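Long-range contacts in neural-cadherin (Drosophila melanogaster, PDB 3UBF), which mediates calcium-dependent, mainly homophilic adhesion between cells and may take part in passing on developmental information, here represented by three consecutive extracellular cadherin domains: residues F106-L111 with P126-Q131; P110-A115 with A211-M216; D174-L179 with R202-G207; G207-P212 with G297-S302; R247-A252 with I289-E294. All coordinates share one frame; numbering follows the deposited sequence.

Contact 1: residues F106-L111 with P126-Q131; sequences FINRPL and PVFTLQ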
# COMPACT_ATOMS: atom_id res chain seq x y z
N PHE A 106 0.66 -3.85 -2.45
CA PHE A 106 2.01 -4.36 -2.30
C PHE A 106 2.98 -3.24 -1.97
O PHE A 106 2.92 -2.16 -2.57
CB PHE A 106 2.44 -5.08 -3.57
CG PHE A 106 1.75 -6.41 -3.76
CD1 PHE A 106 0.78 -6.57 -4.75
CD2 PHE A 106 2.05 -7.50 -2.93
CE1 PHE A 106 0.14 -7.78 -4.93
CE2 PHE A 106 1.41 -8.71 -3.09
CZ PHE A 106 0.45 -8.86 -4.08
N ILE A 107 3.81 -3.49 -0.96
CA ILE A 107 4.91 -2.59 -0.60
C ILE A 107 6.28 -3.05 -1.10
O ILE A 107 7.27 -2.35 -0.93
CB ILE A 107 4.95 -2.25 0.93
CG1 ILE A 107 5.24 -3.48 1.77
CG2 ILE A 107 3.63 -1.62 1.35
CD1 ILE A 107 5.44 -3.19 3.26
N ASN A 108 6.34 -4.23 -1.72
CA ASN A 108 7.55 -4.64 -2.46
C ASN A 108 8.09 -3.53 -3.36
O ASN A 108 7.34 -2.96 -4.16
CB ASN A 108 7.29 -5.88 -3.29
CG ASN A 108 6.99 -7.09 -2.44
OD1 ASN A 108 5.82 -7.40 -2.20
ND2 ASN A 108 8.04 -7.75 -1.95
N ARG A 109 9.37 -3.22 -3.21
CA ARG A 109 10.03 -2.30 -4.12
C ARG A 109 11.37 -2.88 -4.58
O ARG A 109 12.00 -3.61 -3.82
CB ARG A 109 10.17 -0.90 -3.50
CG ARG A 109 8.83 -0.13 -3.27
CD ARG A 109 8.07 0.17 -4.57
NE ARG A 109 6.84 0.93 -4.36
CZ ARG A 109 5.65 0.39 -4.08
NH1 ARG A 109 5.51 -0.92 -3.96
NH2 ARG A 109 4.59 1.14 -3.90
N PRO A 110 11.78 -2.60 -5.84
CA PRO A 110 11.09 -1.83 -6.87
C PRO A 110 9.94 -2.62 -7.46
O PRO A 110 9.87 -3.83 -7.27
CB PRO A 110 12.16 -1.66 -7.95
CG PRO A 110 13.46 -2.01 -7.29
CD PRO A 110 13.10 -3.06 -6.30
N LEU A 111 9.04 -1.92 -8.15
CA LEU A 111 8.04 -2.56 -8.98
C LEU A 111 8.42 -2.29 -10.42
O LEU A 111 8.97 -1.22 -10.72
CB LEU A 111 6.63 -2.03 -8.66
CG LEU A 111 6.08 -2.45 -7.29
CD1 LEU A 111 4.75 -1.77 -7.03
CD2 LEU A 111 5.95 -3.96 -7.13
N PRO A 126 13.43 -20.18 -0.78
CA PRO A 126 12.73 -18.91 -0.90
C PRO A 126 13.45 -18.02 -1.91
O PRO A 126 14.67 -17.92 -1.89
CB PRO A 126 12.83 -18.33 0.52
CG PRO A 126 14.04 -18.94 1.11
CD PRO A 126 14.23 -20.27 0.46
N VAL A 127 12.69 -17.41 -2.81
CA VAL A 127 13.27 -16.58 -3.86
C VAL A 127 12.80 -15.14 -3.74
O VAL A 127 13.43 -14.22 -4.28
CB VAL A 127 12.91 -17.11 -5.26
CG1 VAL A 127 13.45 -18.52 -5.45
CG2 VAL A 127 11.40 -17.08 -5.47
N PHE A 128 11.70 -14.94 -3.03
CA PHE A 128 11.15 -13.59 -2.84
C PHE A 128 10.03 -13.65 -1.82
O PHE A 128 9.34 -14.66 -1.68
CB PHE A 128 10.56 -13.32 -4.23
CG PHE A 128 10.11 -11.90 -4.43
CD1 PHE A 128 11.03 -10.91 -4.78
CD2 PHE A 128 8.78 -11.56 -4.30
CE1 PHE A 128 10.62 -9.60 -4.98
CE2 PHE A 128 8.36 -10.26 -4.51
CZ PHE A 128 9.28 -9.27 -4.85
N THR A 129 9.84 -12.53 -1.12
CA THR A 129 8.84 -12.42 -0.08
C THR A 129 7.86 -11.33 -0.49
O THR A 129 8.19 -10.14 -0.45
CB THR A 129 9.49 -12.06 1.27
OG1 THR A 129 10.49 -13.03 1.58
CG2 THR A 129 8.46 -12.03 2.39
N LEU A 130 6.66 -11.75 -0.88
CA LEU A 130 5.57 -10.81 -1.12
C LEU A 130 5.23 -10.10 0.18
O LEU A 130 5.13 -10.74 1.23
CB LEU A 130 4.33 -11.54 -1.63
CG LEU A 130 4.52 -12.38 -2.89
CD1 LEU A 130 3.26 -13.19 -3.10
CD2 LEU A 130 4.85 -11.49 -4.12
N GLN A 131 5.10 -8.77 0.11
CA GLN A 131 4.70 -7.99 1.28
C GLN A 131 3.66 -6.99 0.84
O GLN A 131 3.96 -6.06 0.09
CB GLN A 131 5.87 -7.25 1.91
CG GLN A 131 6.94 -8.17 2.51
CD GLN A 131 8.32 -7.51 2.54
OE1 GLN A 131 8.51 -6.46 3.18
NE2 GLN A 131 9.29 -8.12 1.84

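Contact 2: residues P110-A115 with A211-M216; sequences PLPMQA and APQFYM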
# COMPACT_ATOMS: atom_id res chain seq x y z
N PRO A 110 11.78 -2.60 -5.84
CA PRO A 110 11.09 -1.83 -6.87
C PRO A 110 9.94 -2.62 -7.46
O PRO A 110 9.87 -3.83 -7.27
CB PRO A 110 12.16 -1.66 -7.95
CG PRO A 110 13.46 -2.01 -7.29
CD PRO A 110 13.10 -3.06 -6.30
N LEU A 111 9.04 -1.92 -8.15
CA LEU A 111 8.04 -2.56 -8.98
C LEU A 111 8.42 -2.29 -10.42
O LEU A 111 8.97 -1.22 -10.72
CB LEU A 111 6.63 -2.03 -8.66
CG LEU A 111 6.08 -2.45 -7.29
CD1 LEU A 111 4.75 -1.77 -7.03
CD2 LEU A 111 5.95 -3.96 -7.13
N PRO A 112 8.16 -3.25 -11.33
CA PRO A 112 7.53 -4.56 -11.10
C PRO A 112 8.40 -5.51 -10.28
O PRO A 112 9.64 -5.37 -10.25
CB PRO A 112 7.34 -5.13 -12.51
CG PRO A 112 7.43 -3.95 -13.42
CD PRO A 112 8.41 -3.02 -12.76
N MET A 113 7.74 -6.45 -9.62
CA MET A 113 8.39 -7.45 -8.79
C MET A 113 9.40 -8.28 -9.56
O MET A 113 9.07 -8.92 -10.56
CB MET A 113 7.34 -8.35 -8.17
CG MET A 113 6.56 -7.70 -7.03
SD MET A 113 5.15 -8.71 -6.55
CE MET A 113 4.39 -7.59 -5.38
N GLN A 114 10.65 -8.25 -9.10
CA GLN A 114 11.73 -8.97 -9.75
C GLN A 114 12.57 -9.75 -8.74
O GLN A 114 12.88 -9.26 -7.67
CB GLN A 114 12.60 -8.02 -10.57
CG GLN A 114 11.88 -7.54 -11.82
CD GLN A 114 12.71 -6.68 -12.74
OE1 GLN A 114 12.21 -6.24 -13.77
NE2 GLN A 114 13.97 -6.42 -12.38
N ALA A 115 12.89 -10.98 -9.10
CA ALA A 115 13.74 -11.84 -8.33
C ALA A 115 14.61 -12.63 -9.29
O ALA A 115 14.41 -12.61 -10.51
CB ALA A 115 12.91 -12.79 -7.50
N ALA A 211 19.67 -8.26 -14.84
CA ALA A 211 20.28 -6.94 -14.75
C ALA A 211 19.71 -6.14 -13.59
O ALA A 211 18.62 -6.43 -13.12
CB ALA A 211 20.08 -6.20 -16.06
N PRO A 212 20.44 -5.11 -13.14
CA PRO A 212 20.00 -4.28 -12.03
C PRO A 212 18.65 -3.67 -12.35
O PRO A 212 18.35 -3.44 -13.53
CB PRO A 212 21.04 -3.16 -11.97
CG PRO A 212 22.20 -3.65 -12.71
CD PRO A 212 21.66 -4.55 -13.76
N GLN A 213 17.86 -3.42 -11.31
CA GLN A 213 16.60 -2.73 -11.44
C GLN A 213 16.64 -1.47 -10.59
O GLN A 213 16.99 -1.50 -9.40
CB GLN A 213 15.44 -3.61 -11.01
CG GLN A 213 14.06 -2.99 -11.20
CD GLN A 213 12.96 -3.90 -10.72
OE1 GLN A 213 13.19 -4.81 -9.93
NE2 GLN A 213 11.75 -3.67 -11.20
N PHE A 214 16.28 -0.36 -11.23
CA PHE A 214 16.21 0.91 -10.54
C PHE A 214 15.01 0.92 -9.61
O PHE A 214 14.01 0.25 -9.88
CB PHE A 214 16.14 2.05 -11.56
CG PHE A 214 17.47 2.39 -12.18
CD1 PHE A 214 17.77 1.96 -13.47
CD2 PHE A 214 18.42 3.13 -11.47
CE1 PHE A 214 19.01 2.27 -14.06
CE2 PHE A 214 19.67 3.44 -12.05
CZ PHE A 214 19.96 3.02 -13.35
N TYR A 215 15.12 1.66 -8.51
CA TYR A 215 14.04 1.76 -7.52
C TYR A 215 12.86 2.60 -7.99
O TYR A 215 11.79 2.57 -7.39
CB TYR A 215 14.57 2.20 -6.16
CG TYR A 215 15.02 1.01 -5.34
CD1 TYR A 215 16.34 0.58 -5.36
CD2 TYR A 215 14.09 0.27 -4.59
CE1 TYR A 215 16.75 -0.52 -4.63
CE2 TYR A 215 14.48 -0.83 -3.86
CZ TYR A 215 15.82 -1.23 -3.89
OH TYR A 215 16.22 -2.34 -3.17
N MET A 216 13.05 3.34 -9.08
CA MET A 216 11.95 4.00 -9.79
C MET A 216 12.07 3.72 -11.30
O MET A 216 13.20 3.69 -11.83
CB MET A 216 11.98 5.51 -9.56
CG MET A 216 12.29 5.93 -8.15
SD MET A 216 10.93 6.75 -7.39
CE MET A 216 10.59 8.03 -8.60
O HOH W 1 11.78 -5.88 -8.17
O HOH W 2 9.54 0.88 -8.44

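Contact 3: residues D174-L179 with R202-G207; sequences DMEYVL and RLSIVG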
# COMPACT_ATOMS: atom_id res chain seq x y z
N ASP A 174 18.97 -17.20 -17.59
CA ASP A 174 18.27 -16.17 -18.36
C ASP A 174 16.79 -16.50 -18.60
O ASP A 174 16.10 -15.72 -19.23
CB ASP A 174 18.96 -15.88 -19.72
CG ASP A 174 20.44 -15.47 -19.58
OD1 ASP A 174 20.74 -14.60 -18.72
OD2 ASP A 174 21.29 -15.99 -20.35
N MET A 175 16.31 -17.66 -18.14
CA MET A 175 14.91 -18.00 -18.35
C MET A 175 14.02 -17.28 -17.36
O MET A 175 14.32 -17.20 -16.16
CB MET A 175 14.68 -19.51 -18.26
CG MET A 175 13.26 -19.92 -18.70
SD MET A 175 13.07 -21.70 -19.02
CE MET A 175 11.29 -21.82 -18.76
N GLU A 176 12.91 -16.73 -17.87
CA GLU A 176 11.97 -16.01 -17.02
C GLU A 176 10.83 -16.90 -16.54
O GLU A 176 10.14 -17.55 -17.34
CB GLU A 176 11.42 -14.76 -17.72
CG GLU A 176 10.81 -13.79 -16.71
CD GLU A 176 10.19 -12.53 -17.30
OE1 GLU A 176 9.67 -12.56 -18.44
OE2 GLU A 176 10.20 -11.51 -16.57
N TYR A 177 10.65 -16.93 -15.22
CA TYR A 177 9.55 -17.65 -14.60
C TYR A 177 8.58 -16.63 -14.01
O TYR A 177 8.96 -15.82 -13.16
CB TYR A 177 10.07 -18.61 -13.51
CG TYR A 177 11.13 -19.55 -14.03
CD1 TYR A 177 12.48 -19.17 -14.03
CD2 TYR A 177 10.80 -20.82 -14.50
CE1 TYR A 177 13.47 -20.04 -14.49
CE2 TYR A 177 11.79 -21.70 -14.97
CZ TYR A 177 13.12 -21.30 -14.96
OH TYR A 177 14.10 -22.13 -15.44
N VAL A 178 7.33 -16.66 -14.48
CA VAL A 178 6.37 -15.63 -14.13
C VAL A 178 5.25 -16.15 -13.24
O VAL A 178 4.57 -17.12 -13.57
CB VAL A 178 5.77 -14.94 -15.40
CG1 VAL A 178 4.72 -13.91 -15.03
CG2 VAL A 178 6.86 -14.29 -16.24
N LEU A 179 5.05 -15.50 -12.10
CA LEU A 179 3.85 -15.72 -11.31
C LEU A 179 3.07 -14.43 -11.23
O LEU A 179 3.66 -13.36 -11.05
CB LEU A 179 4.21 -16.13 -9.89
CG LEU A 179 5.04 -17.36 -9.63
CD1 LEU A 179 5.28 -17.42 -8.14
CD2 LEU A 179 4.26 -18.57 -10.11
N ARG A 202 2.60 -8.90 -11.28
CA ARG A 202 3.46 -9.83 -11.99
C ARG A 202 4.83 -9.92 -11.33
O ARG A 202 5.55 -8.93 -11.21
CB ARG A 202 3.63 -9.37 -13.43
CG ARG A 202 4.42 -10.31 -14.28
CD ARG A 202 4.47 -9.74 -15.64
NE ARG A 202 5.17 -10.58 -16.61
CZ ARG A 202 6.48 -10.56 -16.83
NH1 ARG A 202 7.27 -9.77 -16.11
NH2 ARG A 202 7.00 -11.34 -17.77
N LEU A 203 5.17 -11.14 -10.92
CA LEU A 203 6.47 -11.46 -10.35
C LEU A 203 7.30 -12.21 -11.39
O LEU A 203 6.91 -13.29 -11.88
CB LEU A 203 6.33 -12.24 -9.04
CG LEU A 203 7.59 -12.89 -8.43
CD1 LEU A 203 8.71 -11.88 -8.22
CD2 LEU A 203 7.27 -13.60 -7.14
N SER A 204 8.43 -11.60 -11.72
CA SER A 204 9.36 -12.11 -12.70
C SER A 204 10.57 -12.69 -11.96
O SER A 204 11.27 -11.96 -11.26
CB SER A 204 9.82 -10.98 -13.62
OG SER A 204 11.11 -11.27 -14.14
N ILE A 205 10.79 -13.99 -12.13
CA ILE A 205 11.92 -14.68 -11.52
C ILE A 205 12.80 -15.20 -12.65
O ILE A 205 12.33 -15.94 -13.50
CB ILE A 205 11.46 -15.84 -10.61
CG1 ILE A 205 10.45 -15.33 -9.58
CG2 ILE A 205 12.64 -16.50 -9.93
CD1 ILE A 205 9.63 -16.41 -8.92
N VAL A 206 14.05 -14.75 -12.70
CA VAL A 206 14.94 -15.10 -13.80
C VAL A 206 16.00 -16.10 -13.32
O VAL A 206 16.59 -15.92 -12.25
CB VAL A 206 15.57 -13.84 -14.44
CG1 VAL A 206 16.66 -14.20 -15.47
CG2 VAL A 206 14.52 -13.00 -15.12
N GLY A 207 16.24 -17.15 -14.09
CA GLY A 207 17.27 -18.12 -13.73
C GLY A 207 18.64 -17.48 -13.57
O GLY A 207 19.15 -16.84 -14.49

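Contact 4: residues G207-P212 with G297-S302; sequences GGKRAP and GGFSTS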
# COMPACT_ATOMS: atom_id res chain seq x y z
N GLY A 207 16.24 -17.15 -14.09
CA GLY A 207 17.27 -18.12 -13.73
C GLY A 207 18.64 -17.48 -13.57
O GLY A 207 19.15 -16.84 -14.49
N GLY A 208 19.22 -17.64 -12.38
CA GLY A 208 20.63 -17.35 -12.13
C GLY A 208 20.95 -15.89 -11.89
O GLY A 208 21.29 -15.49 -10.78
N LYS A 209 20.84 -15.09 -12.95
CA LYS A 209 21.18 -13.68 -12.87
C LYS A 209 20.32 -12.86 -13.82
O LYS A 209 19.78 -13.39 -14.80
CB LYS A 209 22.68 -13.46 -13.15
CG LYS A 209 23.13 -13.94 -14.54
CD LYS A 209 24.64 -13.89 -14.70
CE LYS A 209 25.04 -14.28 -16.12
NZ LYS A 209 26.45 -13.91 -16.44
N ARG A 210 20.17 -11.58 -13.50
CA ARG A 210 19.44 -10.62 -14.33
C ARG A 210 20.04 -9.25 -14.04
O ARG A 210 20.80 -9.10 -13.09
CB ARG A 210 17.95 -10.64 -14.00
CG ARG A 210 17.61 -9.99 -12.65
CD ARG A 210 16.15 -10.16 -12.23
NE ARG A 210 15.24 -9.64 -13.24
CZ ARG A 210 13.99 -10.07 -13.43
NH1 ARG A 210 13.25 -9.51 -14.40
NH2 ARG A 210 13.50 -11.05 -12.67
N ALA A 211 19.67 -8.26 -14.84
CA ALA A 211 20.28 -6.94 -14.75
C ALA A 211 19.71 -6.14 -13.59
O ALA A 211 18.62 -6.43 -13.12
CB ALA A 211 20.08 -6.20 -16.06
N PRO A 212 20.44 -5.11 -13.14
CA PRO A 212 20.00 -4.28 -12.03
C PRO A 212 18.65 -3.67 -12.35
O PRO A 212 18.35 -3.44 -13.53
CB PRO A 212 21.04 -3.16 -11.97
CG PRO A 212 22.20 -3.65 -12.71
CD PRO A 212 21.66 -4.55 -13.76
N GLY A 297 30.17 -8.38 -13.99
CA GLY A 297 30.27 -8.89 -15.35
C GLY A 297 29.09 -8.41 -16.19
O GLY A 297 27.95 -8.81 -15.97
N GLY A 298 29.37 -7.51 -17.14
CA GLY A 298 28.40 -7.13 -18.17
C GLY A 298 27.23 -6.24 -17.78
O GLY A 298 27.20 -5.07 -18.17
N PHE A 299 26.29 -6.80 -17.01
CA PHE A 299 24.95 -6.20 -16.82
C PHE A 299 24.88 -4.70 -16.58
O PHE A 299 25.50 -4.18 -15.65
CB PHE A 299 24.15 -6.91 -15.73
CG PHE A 299 23.55 -8.22 -16.16
CD1 PHE A 299 22.92 -8.33 -17.40
CD2 PHE A 299 23.62 -9.33 -15.33
CE1 PHE A 299 22.37 -9.54 -17.82
CE2 PHE A 299 23.07 -10.54 -15.74
CZ PHE A 299 22.45 -10.65 -16.98
N SER A 300 24.13 -4.02 -17.44
CA SER A 300 23.78 -2.64 -17.19
C SER A 300 22.30 -2.38 -17.47
O SER A 300 21.68 -3.06 -18.29
CB SER A 300 24.68 -1.68 -17.96
OG SER A 300 24.56 -1.89 -19.35
N THR A 301 21.75 -1.40 -16.76
CA THR A 301 20.39 -0.95 -16.96
C THR A 301 20.39 0.57 -16.99
O THR A 301 21.14 1.21 -16.24
CB THR A 301 19.45 -1.45 -15.85
OG1 THR A 301 19.50 -2.88 -15.79
CG2 THR A 301 18.01 -1.00 -16.09
N SER A 302 19.55 1.15 -17.85
CA SER A 302 19.38 2.59 -17.90
C SER A 302 17.99 3.07 -17.48
O SER A 302 17.01 2.33 -17.52
CB SER A 302 19.73 3.11 -19.29
OG SER A 302 21.14 3.16 -19.42
O HOH W 3 26.75 -10.77 -15.09

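Contact 5: residues R247-A252 with I289-E294; sequences RYTLKA and IVTATE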
# COMPACT_ATOMS: atom_id res chain seq x y z
N ARG A 247 27.96 0.55 -10.30
CA ARG A 247 28.56 1.79 -10.76
C ARG A 247 27.55 2.60 -11.60
O ARG A 247 27.01 2.09 -12.59
CB ARG A 247 29.83 1.53 -11.57
CG ARG A 247 30.46 2.80 -12.15
CD ARG A 247 31.88 2.57 -12.64
NE ARG A 247 32.77 3.66 -12.26
CZ ARG A 247 33.44 3.72 -11.10
NH1 ARG A 247 33.31 2.74 -10.20
NH2 ARG A 247 34.23 4.75 -10.83
N TYR A 248 27.30 3.84 -11.20
CA TYR A 248 26.34 4.70 -11.89
C TYR A 248 27.05 5.65 -12.82
O TYR A 248 28.07 6.25 -12.45
CB TYR A 248 25.51 5.52 -10.89
CG TYR A 248 24.76 4.69 -9.90
CD1 TYR A 248 25.27 4.47 -8.63
CD2 TYR A 248 23.53 4.12 -10.22
CE1 TYR A 248 24.59 3.70 -7.70
CE2 TYR A 248 22.83 3.34 -9.31
CZ TYR A 248 23.37 3.14 -8.05
OH TYR A 248 22.69 2.37 -7.14
N THR A 249 26.53 5.79 -14.04
CA THR A 249 26.97 6.85 -14.94
C THR A 249 25.79 7.66 -15.43
O THR A 249 24.63 7.25 -15.30
CB THR A 249 27.80 6.36 -16.14
OG1 THR A 249 27.05 5.43 -16.92
CG2 THR A 249 29.12 5.74 -15.69
N LEU A 250 26.11 8.81 -16.01
CA LEU A 250 25.13 9.82 -16.38
C LEU A 250 25.52 10.48 -17.69
O LEU A 250 26.60 11.06 -17.80
CB LEU A 250 25.05 10.87 -15.28
CG LEU A 250 24.03 12.00 -15.43
CD1 LEU A 250 23.33 12.28 -14.12
CD2 LEU A 250 24.70 13.26 -15.98
N LYS A 251 24.64 10.37 -18.68
CA LYS A 251 24.85 11.10 -19.93
C LYS A 251 23.66 12.00 -20.25
O LYS A 251 22.53 11.71 -19.85
CB LYS A 251 25.19 10.16 -21.09
CG LYS A 251 24.00 9.45 -21.71
CD LYS A 251 24.42 8.67 -22.97
CE LYS A 251 23.38 7.61 -23.31
NZ LYS A 251 23.08 6.75 -22.11
N ALA A 252 23.92 13.10 -20.95
CA ALA A 252 22.88 14.03 -21.34
C ALA A 252 22.31 13.66 -22.70
O ALA A 252 23.06 13.37 -23.63
CB ALA A 252 23.43 15.43 -21.37
N ILE A 289 20.20 10.35 -19.00
CA ILE A 289 20.07 8.93 -18.81
C ILE A 289 21.11 8.51 -17.80
O ILE A 289 22.32 8.73 -17.99
CB ILE A 289 20.24 8.13 -20.11
CG1 ILE A 289 19.13 8.48 -21.09
CG2 ILE A 289 20.21 6.63 -19.82
CD1 ILE A 289 19.28 7.83 -22.47
N VAL A 290 20.63 7.90 -16.72
CA VAL A 290 21.50 7.26 -15.74
C VAL A 290 21.64 5.78 -16.06
O VAL A 290 20.64 5.08 -16.33
CB VAL A 290 21.00 7.47 -14.29
CG1 VAL A 290 21.95 6.75 -13.30
CG2 VAL A 290 20.91 8.96 -13.96
N THR A 291 22.87 5.31 -16.05
CA THR A 291 23.14 3.89 -16.23
C THR A 291 23.67 3.29 -14.94
O THR A 291 24.53 3.88 -14.29
CB THR A 291 24.10 3.66 -17.40
OG1 THR A 291 23.55 4.28 -18.56
CG2 THR A 291 24.31 2.16 -17.67
N ALA A 292 23.11 2.14 -14.56
CA ALA A 292 23.64 1.31 -13.47
C ALA A 292 24.42 0.13 -14.05
O ALA A 292 23.87 -0.67 -14.80
CB ALA A 292 22.53 0.81 -12.56
N THR A 293 25.69 0.02 -13.69
CA THR A 293 26.54 -1.02 -14.22
C THR A 293 27.09 -1.89 -13.10
O THR A 293 27.64 -1.38 -12.13
CB THR A 293 27.69 -0.40 -15.02
OG1 THR A 293 27.14 0.48 -16.00
CG2 THR A 293 28.52 -1.47 -15.72
N GLU A 294 26.91 -3.20 -13.25
CA GLU A 294 27.56 -4.17 -12.38
C GLU A 294 28.93 -4.47 -12.93
O GLU A 294 29.09 -4.69 -14.13
CB GLU A 294 26.74 -5.47 -12.32
CG GLU A 294 25.44 -5.36 -11.54
CD GLU A 294 24.76 -6.70 -11.32
OE1 GLU A 294 25.03 -7.66 -12.08
OE2 GLU A 294 23.94 -6.79 -10.38
O HOH W 4 24.01 6.75 -19.10

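Contact 1: residues F106-L111 with P126-Q131
Thr-129 O is gripped by two side-chain amides. Asn-108 ND2 donates to it across the contact at 2.8 Å, and Gln-131 NE2, from the same segment 126-131, comes to the opposite face of the same carbonyl at 3.2 Å. Thr-129 O lies in the plane of the Asn-108 amide. The other end of that amide is used as well: Gln-131 N points almost straight at Asn-108 OD1, 2.8 Å away with 172° at the hydrogen. Asn-108 CG stands anti to the carbonyl carbon (chi1 -65°), which carries the amide over to the strand 126-133. A third bond, from Ile-107 N to Gln-131 O at 2.8 Å, joins the backbones. Packing contacts flank these bonds. Phe-128 CZ approaches Asn-108 ND2 to 3.5 Å, its ring turned 25° from the amide plane, while the Ile-107 and Gln-131 side chains cross at about a right angle, CG1 of the first 3.8 Å from CB of the second. Phe-106 CE2 lies 4.3 Å from Leu-130 CB, and both side chains also touch Met-113. With oxygen and nitrogen both bonded to main-chain groups, the buried Asn-108 amide appears to stand in for further backbone pairing just after strand 105-106, and the two bonds fix which way round it sits.

Contact 2: residues P110-A115 with A211-M216
The Gln-213 amide is sandwiched: Pro-110 CB lies over one face, 3.7 Å from Gln-213 CD, and the Gln-114 amide stacks on the opposite face with its plane 21° away and CD to CD of the two glutamines at 3.4 Å. The two glutamine chains, both extended, arrive from opposite directions. At the amide edge Gln-213 NE2 donates to Pro-112 O at 2.9 Å, almost straight (174°), on a lone pair of Pro-112 O and in the planes of both that carbonyl and the amide. Gln-213 CG is anti to its backbone nitrogen (chi1 -177°), sending the amide straight out to the loop at Pro-112. A second flat group, the Tyr-215 ring, carries Pro-110 on one face in a CH-pi contact, CG 3.8 Å from the centroid. The pyrrolidine is thus wedged between amide and ring, with Pro-110 CB also 3.3 Å from Phe-214 O. A water links the backbones at the end near Tyr-215, accepting a hydrogen bond from Leu-111 N at 2.9 Å and donating to Tyr-215 O. Pro-110 and Pro-112 each follow a cis peptide bond. The arrangement joins the start of one cadherin domain to the start of the next without a metal ligand in either segment, consistent with a calcium-free interdomain linker.

Contact 3: residues D174-L179 with R202-G207
In the Greek-key beta-sandwich of a cadherin domain the last two strands lie side by side and antiparallel, and Tyr-177 with Ile-205 and Leu-179 with Leu-203 are hydrogen-bonded pairs of that ladder in the middle domain of this chain. The axes of segments 176-179 and 202-207 pass 4.5 Å apart, their directions differing by 157°. Tyr-177 N gives Ile-205 O a bond of 2.6 Å, and Ile-205 N returns one to Tyr-177 O; Leu-179 and Leu-203 exchange a like pair. Beyond the regular strand the ladder is prolonged by Gly-207 N to Met-175 O and Asp-174 N to Gly-207 O. One face, with Tyr-177, Leu-179, Leu-203 and Ile-205, is buried in the sandwich: Leu-203 meets Met-113, Leu-179 and Ile-205 meet Phe-154, and the Tyr-177 hydroxyl bonds to Gln-172 N. The other face bears Glu-176, Val-178, Ser-204 and Val-206 and holds a charged cluster. Glu-176, extended with CG anti to its backbone nitrogen (chi1 -162°), runs across to the neighbouring strand. Its OE1 forms a salt bridge with Arg-202 NH2 at 3.0 Å, met from above the carboxylate plane but near the plane of the guanidinium, the two planes being 70° apart. A weak bond from Arg-202 NH1 to OE2 adds to it. Val-178 CG2 covers one guanidinium face, 3.3 Å from Arg-202 NH2. Arg-210 from the following linker donates to Ser-204 OG, which in turn donates a hydrogen bond to the anti lone pair of Glu-176 OE2 at 2.6 Å.

Contact 4: residues G207-P212 with G297-S302
Phe-299 packs flat against the backbone of Arg-210 and Ala-211, and this is the tight half of the contact. Ala-211 N stands 3.9 Å above the centre of the Phe-299 ring plane, while Arg-210 C, 3.7 Å above it, is shifted toward the rim. Ala-211 CB comes to 3.8 Å from Phe-299 CD1, and Phe-299 CB meets Pro-212 CD. From the edge the Lys-209 chain reaches the ring, CG being 3.6 Å from Phe-299 CE2; its CG stands between the backbone nitrogen and the carbonyl carbon (chi1 60°), which turns the aliphatic chain up alongside the ring. The Thr-301 hydroxyl closes the inner end: OG1 donates a hydrogen bond to Pro-212 O at 2.6 Å, tilted 18° from the carbonyl plane, and also touches Ala-211 CB at 3.4 Å. The outer end is looser. Lys-209 NZ and Gly-297 O approach only through a water, whose bond with the ammonium is long and weak (3.4 Å), and Gly-297 is exposed and poorly ordered. The guanidinium of Arg-210 takes no part here: its NH2 bonds to Ala-115 O and its NH1 to Ser-204 OG in the preceding domain. Phe-299 also rests on Glu-294 of its own domain, the last of the three in this fragment. The chain between the middle and last domains is therefore fixed on two sides. Between these two segments the direct bonds amount to one hydroxyl-to-carbonyl bond, the rest being packing, largely on Phe-299, so this interface probably depends little on charge.

Contact 5: residues R247-A252 with I289-E294
Tyr-248 with Ala-292 and Leu-250 with Val-290 are non-hydrogen-bonded pairs in an antiparallel ladder of the cadherin beta-sandwich, where edge strand 246-253 of the last domain in this fragment lies along strand 285-294. Backbone bonds run in both directions at three pairs: Arg-247 with Thr-293, Thr-249 with Thr-291 and Lys-251 with Ile-289. The straightest is Arg-247 N to Thr-293 O, 2.7 Å with 175° at the hydrogen. Between them CA-H...O contacts fill in, among them Tyr-248 CA to Thr-291 O at 3.1 Å. Apolar contacts occupy the face of Tyr-248, Leu-250, Val-290 and Ala-292, turned to the core, where the first three touch Ile-262. Tyr-248 CE2 lies 4.1 Å from Ala-292 CB, and Leu-250 CD1 is equally far from Val-290 CG2. The tyrosine hydroxyl bonds to Ala-238 N across the sandwich. The other face is mostly polar, with Ile-289 among threonines, Arg-247 and Lys-251. Thr-249 and Thr-291 lie side by side, OG1 of the first 3.5 Å from CB of the second, and Thr-291 OG1 bonds to Ser-302 OG. Lys-251, bent at its last torsion (chi4 -52°), folds back beside Ile-289, its NZ reaching Ile-289 CG2 at 3.7 Å and donating to a water that donates to Ile-289 O at 2.8 Å.

Contacts 1 and 3 belong to the middle domain, contact 5 to the last of the three in this fragment, and contacts 2 and 4 join the two. Contact 1 meets contact 3 across the sandwich core, Phe-128 CD2 lying 3.8 Å from Leu-203 CD2. Contacts 2 and 4, with centres about 11 Å apart, share Ala-211 and Pro-212. Contacts 3 and 5 never touch: their nearest atoms are about 11 Å apart. Contact 4 adjoins contact 5 in one sheet, Thr-301 O probably accepting from Ala-292 N at 2.8 Å. The calcium site, formed by Glu-13, Asp-59, Glu-61 and Asp-138, belongs to the other junction, between the first and middle domains. Zinc ions lie about 10 Å from the Tyr-215 and Pro-212 side chains and about 5 Å from that of Tyr-248.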